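Long-range contacts in glycoside Hydrolase (Bacteroides uniformis, PDB 5T99), which probably hydrolyses beta-galactosidic bonds of agarose-derived oligosaccharides as a family 2 glycoside hydrolase, with d-galacto-isofagomine bound in its pocket: residues N31-F36 with K56-H61; R89-G94 with E146-V151. One frame throughout, in Å; residues are numbered along the deposited sequence.

Both contacts lie in the sugar-binding domain of this family 2 enzyme and in one antiparallel sheet. Contact 1 joins strand 34-38 to strand 55-57, at one edge of the sheet. Contact 2 joins the inner strands 86-93 and 146-153. Their centres are about 12 Å apart, and strands 34-38 and 86-93 are neighbours. K90 of contact 2 also donates to E32 O of contact 1. Contact 1 is partly buried and mixes a short ladder with loop; an asparagine side chain and aromatic rings add to it. Contact 2 is the more buried, a regular ladder where F92, N147 and V148 pack on each other or on R89, with charged E146 at its exposed end.

Contact 1 (N31-F36 with K56-H61); sequences NENWRF and KLNLPH
One edge of the antiparallel sheet in the sugar-binding domain is formed here, where W34 pairs with L57 and R35 with K56. W34 N donates to L57 O at 3.1 Å and W34 O accepts from L57 N. Past the strand ends two more hydrogen bonds join the loops. N58 OD1 takes the N-H of N33 at 3.0 Å, almost straight at 175° but tilted from the carboxamide plane. L59 N then bonds to N31 O at 2.9 Å. L59 points at the other segment and lays CD1 over one face of the W34 indole, 3.5 Å from the centroid of its five-membered ring. The indole N-H is used by F30 O. L57 CG stands between the backbone N and the carbonyl carbon (chi1 66°), and CD1 lies 3.5 Å from F36 CB. Beyond it, the edge of the H61 ring meets the face of F36, centroids 4.8 Å apart and planes at 69°. R35 and K56 lie side by side, their side chains pointing the same way. K56 CG covers a face of the guanidinium, 3.7 Å from R35 NE. Their like charges lie near each other, and R35 NH1 finds an acceptor in W54 O. Strand 86-93 flanks strand 34-38 on its other side, with Y88 touching W34, F36 and L59.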
loop_
_atom_site.group_PDB
_atom_site.type_symbol
_atom_site.label_atom_id
_atom_site.label_comp_id
_atom_site.label_asym_id
_atom_site.label_seq_id
_atom_site.Cartn_x
_atom_site.Cartn_y
_atom_site.Cartn_z
ATOM N N ASN A 31 8.162 -18.597 -8.578
ATOM C CA ASN A 31 6.718 -18.410 -8.745
ATOM C C ASN A 31 6.083 -19.262 -9.842
ATOM O O ASN A 31 4.864 -19.446 -9.850
ATOM C CB ASN A 31 6.416 -16.943 -9.093
ATOM C CG ASN A 31 6.548 -16.008 -7.910
ATOM O OD1 ASN A 31 6.690 -16.426 -6.766
ATOM N ND2 ASN A 31 6.486 -14.723 -8.185
ATOM N N GLU A 32 6.886 -19.745 -10.782
ATOM C CA GLU A 32 6.341 -20.341 -11.988
ATOM C C GLU A 32 6.016 -21.812 -11.756
ATOM O O GLU A 32 6.708 -22.503 -10.999
ATOM C CB GLU A 32 7.309 -20.178 -13.175
ATOM C CG GLU A 32 7.399 -18.757 -13.739
ATOM C CD GLU A 32 8.053 -17.765 -12.779
ATOM O OE1 GLU A 32 7.453 -16.692 -12.543
ATOM O OE2 GLU A 32 9.154 -18.066 -12.246
ATOM N N ASN A 33 4.945 -22.263 -12.409
ATOM C CA ASN A 33 4.594 -23.684 -12.554
ATOM C C ASN A 33 4.206 -24.382 -11.250
ATOM O O ASN A 33 4.851 -25.338 -10.836
ATOM C CB ASN A 33 5.707 -24.457 -13.290
ATOM C CG ASN A 33 6.025 -23.865 -14.657
ATOM O OD1 ASN A 33 5.137 -23.647 -15.473
ATOM N ND2 ASN A 33 7.297 -23.604 -14.905
ATOM N N TRP A 34 3.138 -23.892 -10.629
ATOM C CA TRP A 34 2.528 -24.551 -9.486
ATOM C C TRP A 34 1.211 -25.219 -9.872
ATOM O O TRP A 34 0.620 -24.919 -10.917
ATOM C CB TRP A 34 2.262 -23.554 -8.347
ATOM C CG TRP A 34 3.484 -23.033 -7.674
ATOM C CD1 TRP A 34 4.355 -22.105 -8.166
ATOM C CD2 TRP A 34 3.960 -23.374 -6.364
ATOM N NE1 TRP A 34 5.355 -21.857 -7.251
ATOM C CE2 TRP A 34 5.141 -22.626 -6.139
ATOM C CE3 TRP A 34 3.517 -24.253 -5.369
ATOM C CZ2 TRP A 34 5.875 -22.722 -4.956
ATOM C CZ3 TRP A 34 4.255 -24.354 -4.193
ATOM C CH2 TRP A 34 5.421 -23.589 -3.997
ATOM N N ARG A 35 0.769 -26.120 -8.995
ATOM C CA ARG A 35 -0.576 -26.700 -9.016
ATOM C C ARG A 35 -1.359 -26.181 -7.808
ATOM O O ARG A 35 -0.802 -26.115 -6.694
ATOM C CB ARG A 35 -0.488 -28.218 -8.933
ATOM C CG ARG A 35 0.329 -28.856 -10.046
ATOM C CD ARG A 35 -0.404 -28.760 -11.367
ATOM N NE ARG A 35 0.198 -29.663 -12.341
ATOM C CZ ARG A 35 -0.444 -30.320 -13.314
ATOM N NH1 ARG A 35 -1.769 -30.224 -13.487
ATOM N NH2 ARG A 35 0.263 -31.101 -14.132
ATOM N N PHE A 36 -2.627 -25.816 -8.028
ATOM C CA PHE A 36 -3.524 -25.313 -6.972
ATOM C C PHE A 36 -4.831 -26.115 -6.909
ATOM O O PHE A 36 -5.379 -26.524 -7.936
ATOM C CB PHE A 36 -3.837 -23.821 -7.184
ATOM C CG PHE A 36 -4.901 -23.265 -6.252
ATOM C CD1 PHE A 36 -4.651 -23.125 -4.883
ATOM C CD2 PHE A 36 -6.149 -22.874 -6.743
ATOM C CE1 PHE A 36 -5.617 -22.615 -4.026
ATOM C CE2 PHE A 36 -7.121 -22.362 -5.891
ATOM C CZ PHE A 36 -6.852 -22.229 -4.531
ATOM N N LYS A 56 -3.466 -25.216 -13.111
ATOM C CA LYS A 56 -2.084 -24.753 -13.280
ATOM C C LYS A 56 -2.029 -23.229 -13.293
ATOM O O LYS A 56 -2.770 -22.574 -14.036
ATOM C CB LYS A 56 -1.477 -25.329 -14.561
ATOM C CG LYS A 56 -0.972 -26.750 -14.376
ATOM C CD LYS A 56 -0.515 -27.376 -15.678
ATOM C CE LYS A 56 -1.701 -27.800 -16.532
ATOM N NZ LYS A 56 -1.246 -28.587 -17.710
ATOM N N LEU A 57 -1.136 -22.679 -12.474
ATOM C CA LEU A 57 -1.007 -21.235 -12.318
ATOM C C LEU A 57 0.383 -20.831 -11.836
ATOM O O LEU A 57 1.138 -21.657 -11.305
ATOM C CB LEU A 57 -2.105 -20.679 -11.392
ATOM C CG LEU A 57 -2.193 -21.020 -9.889
ATOM C CD1 LEU A 57 -1.758 -22.440 -9.569
ATOM C CD2 LEU A 57 -1.408 -20.062 -9.010
ATOM N N ASN A 58 0.712 -19.556 -12.062
ATOM C CA ASN A 58 1.905 -18.920 -11.492
ATOM C C ASN A 58 1.515 -18.028 -10.305
ATOM O O ASN A 58 0.477 -17.375 -10.320
ATOM C CB ASN A 58 2.638 -18.078 -12.540
ATOM C CG ASN A 58 3.112 -18.892 -13.732
ATOM O OD1 ASN A 58 3.262 -20.121 -13.670
ATOM N ND2 ASN A 58 3.363 -18.199 -14.837
ATOM N N LEU A 59 2.375 -18.015 -9.288
ATOM C CA LEU A 59 2.213 -17.155 -8.117
ATOM C C LEU A 59 2.743 -15.769 -8.502
ATOM O O LEU A 59 3.485 -15.668 -9.479
ATOM C CB LEU A 59 3.003 -17.731 -6.930
ATOM C CG LEU A 59 2.728 -19.192 -6.568
ATOM C CD1 LEU A 59 3.610 -19.620 -5.411
ATOM C CD2 LEU A 59 1.259 -19.399 -6.235
ATOM N N PRO A 60 2.390 -14.706 -7.774
ATOM C CA PRO A 60 1.486 -14.731 -6.607
ATOM C C PRO A 60 0.019 -14.923 -6.979
ATOM O O PRO A 60 -0.371 -14.641 -8.110
ATOM C CB PRO A 60 1.702 -13.355 -5.975
ATOM C CG PRO A 60 2.110 -12.473 -7.111
ATOM C CD PRO A 60 2.700 -13.331 -8.199
ATOM N N HIS A 61 -0.773 -15.386 -6.017
ATOM C CA HIS A 61 -2.158 -15.828 -6.258
ATOM C C HIS A 61 -3.066 -15.580 -5.041
ATOM O O HIS A 61 -2.764 -16.020 -3.921
ATOM C CB HIS A 61 -2.141 -17.326 -6.617
ATOM C CG HIS A 61 -3.498 -17.950 -6.763
ATOM N ND1 HIS A 61 -4.415 -17.540 -7.709
ATOM C CD2 HIS A 61 -4.072 -18.988 -6.113
ATOM C CE1 HIS A 61 -5.501 -18.285 -7.617
ATOM N NE2 HIS A 61 -5.320 -19.168 -6.651
#

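Contact 2 (R89-G94 with E146-V151); sequences RKTFIG and ENVLAV
E146 opens the second segment against I93 and T91, in a regular antiparallel ladder of the sugar-binding domain. On one face of the sheet its carboxylate lies by T91 and I93: OE1 is 3.2 Å from T91 CG2, OE2 close to I93 CD1. N147 pairs with F92. N147 N and N147 ND2 both donate to F92 O, at 2.8 and 3.2 Å, from opposite faces of its carbonyl plane. N147 O accepts from F92 N. N147 CB sits over one face of the F92 ring, 3.7 Å from the centroid. F92 CG stands between its own backbone N and carbonyl carbon (chi1 61°), which turns a ring face to N147 CB. Replacing F92 by an alanine would probably leave N147 CB without its aromatic cover and open a gap beside L149. V148 follows, its CG1 over one face of the R89 guanidinium, 3.2 Å from NH2. R89 NH1 bonds to A44 O, and NE forms a salt bridge with D51. L149 exchanges two backbone bonds with K90, and its CB reaches the edge of the F92 ring. A150 pairs with R89. The carbonyl of F92 is thus gripped twice, and K142 and N119 bond N147 OD1, which probably fixes the amide rotation.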
loop_
_atom_site.group_PDB
_atom_site.type_symbol
_atom_site.label_atom_id
_atom_site.label_comp_id
_atom_site.label_asym_id
_atom_site.label_seq_id
_atom_site.Cartn_x
_atom_site.Cartn_y
_atom_site.Cartn_z
ATOM N N ARG A 89 1.070 -27.184 -4.822
ATOM C CA ARG A 89 2.147 -28.146 -5.024
ATOM C C ARG A 89 2.976 -27.707 -6.206
ATOM O O ARG A 89 2.428 -27.245 -7.195
ATOM C CB ARG A 89 1.586 -29.538 -5.325
ATOM C CG ARG A 89 1.011 -30.285 -4.131
ATOM C CD ARG A 89 0.338 -31.577 -4.598
ATOM N NE ARG A 89 1.277 -32.508 -5.244
ATOM C CZ ARG A 89 2.002 -33.447 -4.630
ATOM N NH1 ARG A 89 1.959 -33.623 -3.314
ATOM N NH2 ARG A 89 2.801 -34.223 -5.348
ATOM N N LYS A 90 4.290 -27.851 -6.095
ATOM C CA LYS A 90 5.198 -27.627 -7.213
ATOM C C LYS A 90 6.171 -28.791 -7.274
ATOM O O LYS A 90 6.737 -29.175 -6.258
ATOM C CB LYS A 90 5.956 -26.310 -7.056
ATOM C CG LYS A 90 6.966 -26.046 -8.166
ATOM C CD LYS A 90 7.457 -24.607 -8.182
ATOM C CE LYS A 90 8.528 -24.398 -9.250
ATOM N NZ LYS A 90 9.000 -22.988 -9.360
ATOM N N THR A 91 6.355 -29.335 -8.476
ATOM C CA THR A 91 7.190 -30.511 -8.704
ATOM C C THR A 91 8.362 -30.065 -9.573
ATOM O O THR A 91 8.146 -29.422 -10.601
ATOM C CB THR A 91 6.377 -31.643 -9.389
ATOM O OG1 THR A 91 5.233 -31.960 -8.586
ATOM C CG2 THR A 91 7.201 -32.908 -9.583
ATOM N N PHE A 92 9.587 -30.392 -9.161
ATOM C CA PHE A 92 10.787 -29.871 -9.824
ATOM C C PHE A 92 11.976 -30.818 -9.699
ATOM O O PHE A 92 12.140 -31.487 -8.677
ATOM C CB PHE A 92 11.156 -28.472 -9.269
ATOM C CG PHE A 92 11.466 -28.449 -7.788
ATOM C CD1 PHE A 92 12.781 -28.487 -7.334
ATOM C CD2 PHE A 92 10.441 -28.404 -6.844
ATOM C CE1 PHE A 92 13.066 -28.477 -5.974
ATOM C CE2 PHE A 92 10.721 -28.390 -5.483
ATOM C CZ PHE A 92 12.035 -28.420 -5.047
ATOM N N ILE A 93 12.800 -30.856 -10.750
ATOM C CA ILE A 93 14.052 -31.617 -10.744
ATOM C C ILE A 93 15.073 -30.875 -9.878
ATOM O O ILE A 93 15.219 -29.657 -9.983
ATOM C CB ILE A 93 14.658 -31.784 -12.165
ATOM C CG1 ILE A 93 13.712 -32.543 -13.108
ATOM C CG2 ILE A 93 16.019 -32.489 -12.109
ATOM C CD1 ILE A 93 13.580 -34.022 -12.808
ATOM N N GLY A 94 15.777 -31.615 -9.033
ATOM C CA GLY A 94 16.953 -31.087 -8.361
ATOM C C GLY A 94 18.059 -30.801 -9.358
ATOM O O GLY A 94 18.773 -31.704 -9.796
ATOM N N GLU A 146 12.972 -36.110 -9.005
ATOM C CA GLU A 146 11.855 -35.199 -8.783
ATOM C C GLU A 146 11.719 -34.835 -7.305
ATOM O O GLU A 146 12.020 -35.645 -6.430
ATOM C CB GLU A 146 10.554 -35.795 -9.327
ATOM C CG GLU A 146 10.483 -35.799 -10.853
ATOM C CD GLU A 146 10.369 -34.406 -11.466
ATOM O OE1 GLU A 146 10.167 -33.417 -10.729
ATOM O OE2 GLU A 146 10.479 -34.288 -12.701
ATOM N N ASN A 147 11.293 -33.596 -7.057
ATOM C CA ASN A 147 11.030 -33.072 -5.716
ATOM C C ASN A 147 9.653 -32.438 -5.709
ATOM O O ASN A 147 9.203 -31.945 -6.731
ATOM C CB ASN A 147 12.053 -32.004 -5.313
ATOM C CG ASN A 147 13.462 -32.538 -5.236
ATOM O OD1 ASN A 147 13.968 -32.833 -4.150
ATOM N ND2 ASN A 147 14.109 -32.668 -6.383
ATOM N N VAL A 148 9.003 -32.432 -4.549
ATOM C CA VAL A 148 7.646 -31.911 -4.407
ATOM C C VAL A 148 7.561 -30.995 -3.185
ATOM O O VAL A 148 7.628 -31.448 -2.030
ATOM C CB VAL A 148 6.615 -33.066 -4.295
ATOM C CG1 VAL A 148 5.210 -32.541 -4.030
ATOM C CG2 VAL A 148 6.619 -33.919 -5.566
ATOM N N LEU A 149 7.397 -29.708 -3.461
ATOM C CA LEU A 149 7.114 -28.724 -2.441
ATOM C C LEU A 149 5.599 -28.553 -2.354
ATOM O O LEU A 149 4.956 -28.219 -3.360
ATOM C CB LEU A 149 7.783 -27.387 -2.795
ATOM C CG LEU A 149 7.658 -26.243 -1.789
ATOM C CD1 LEU A 149 8.185 -26.665 -0.429
ATOM C CD2 LEU A 149 8.383 -25.013 -2.318
ATOM N N ALA A 150 5.049 -28.781 -1.154
ATOM C CA ALA A 150 3.610 -28.695 -0.896
ATOM C C ALA A 150 3.329 -27.668 0.185
ATOM O O ALA A 150 3.978 -27.679 1.220
ATOM C CB ALA A 150 3.066 -30.046 -0.461
ATOM N N VAL A 151 2.349 -26.805 -0.058
ATOM C CA VAL A 151 1.928 -25.790 0.900
ATOM C C VAL A 151 0.438 -25.966 1.118
ATOM O O VAL A 151 -0.331 -26.016 0.151
ATOM C CB VAL A 151 2.216 -24.353 0.397
ATOM C CG1 VAL A 151 1.696 -23.312 1.377
ATOM C CG2 VAL A 151 3.711 -24.153 0.173
#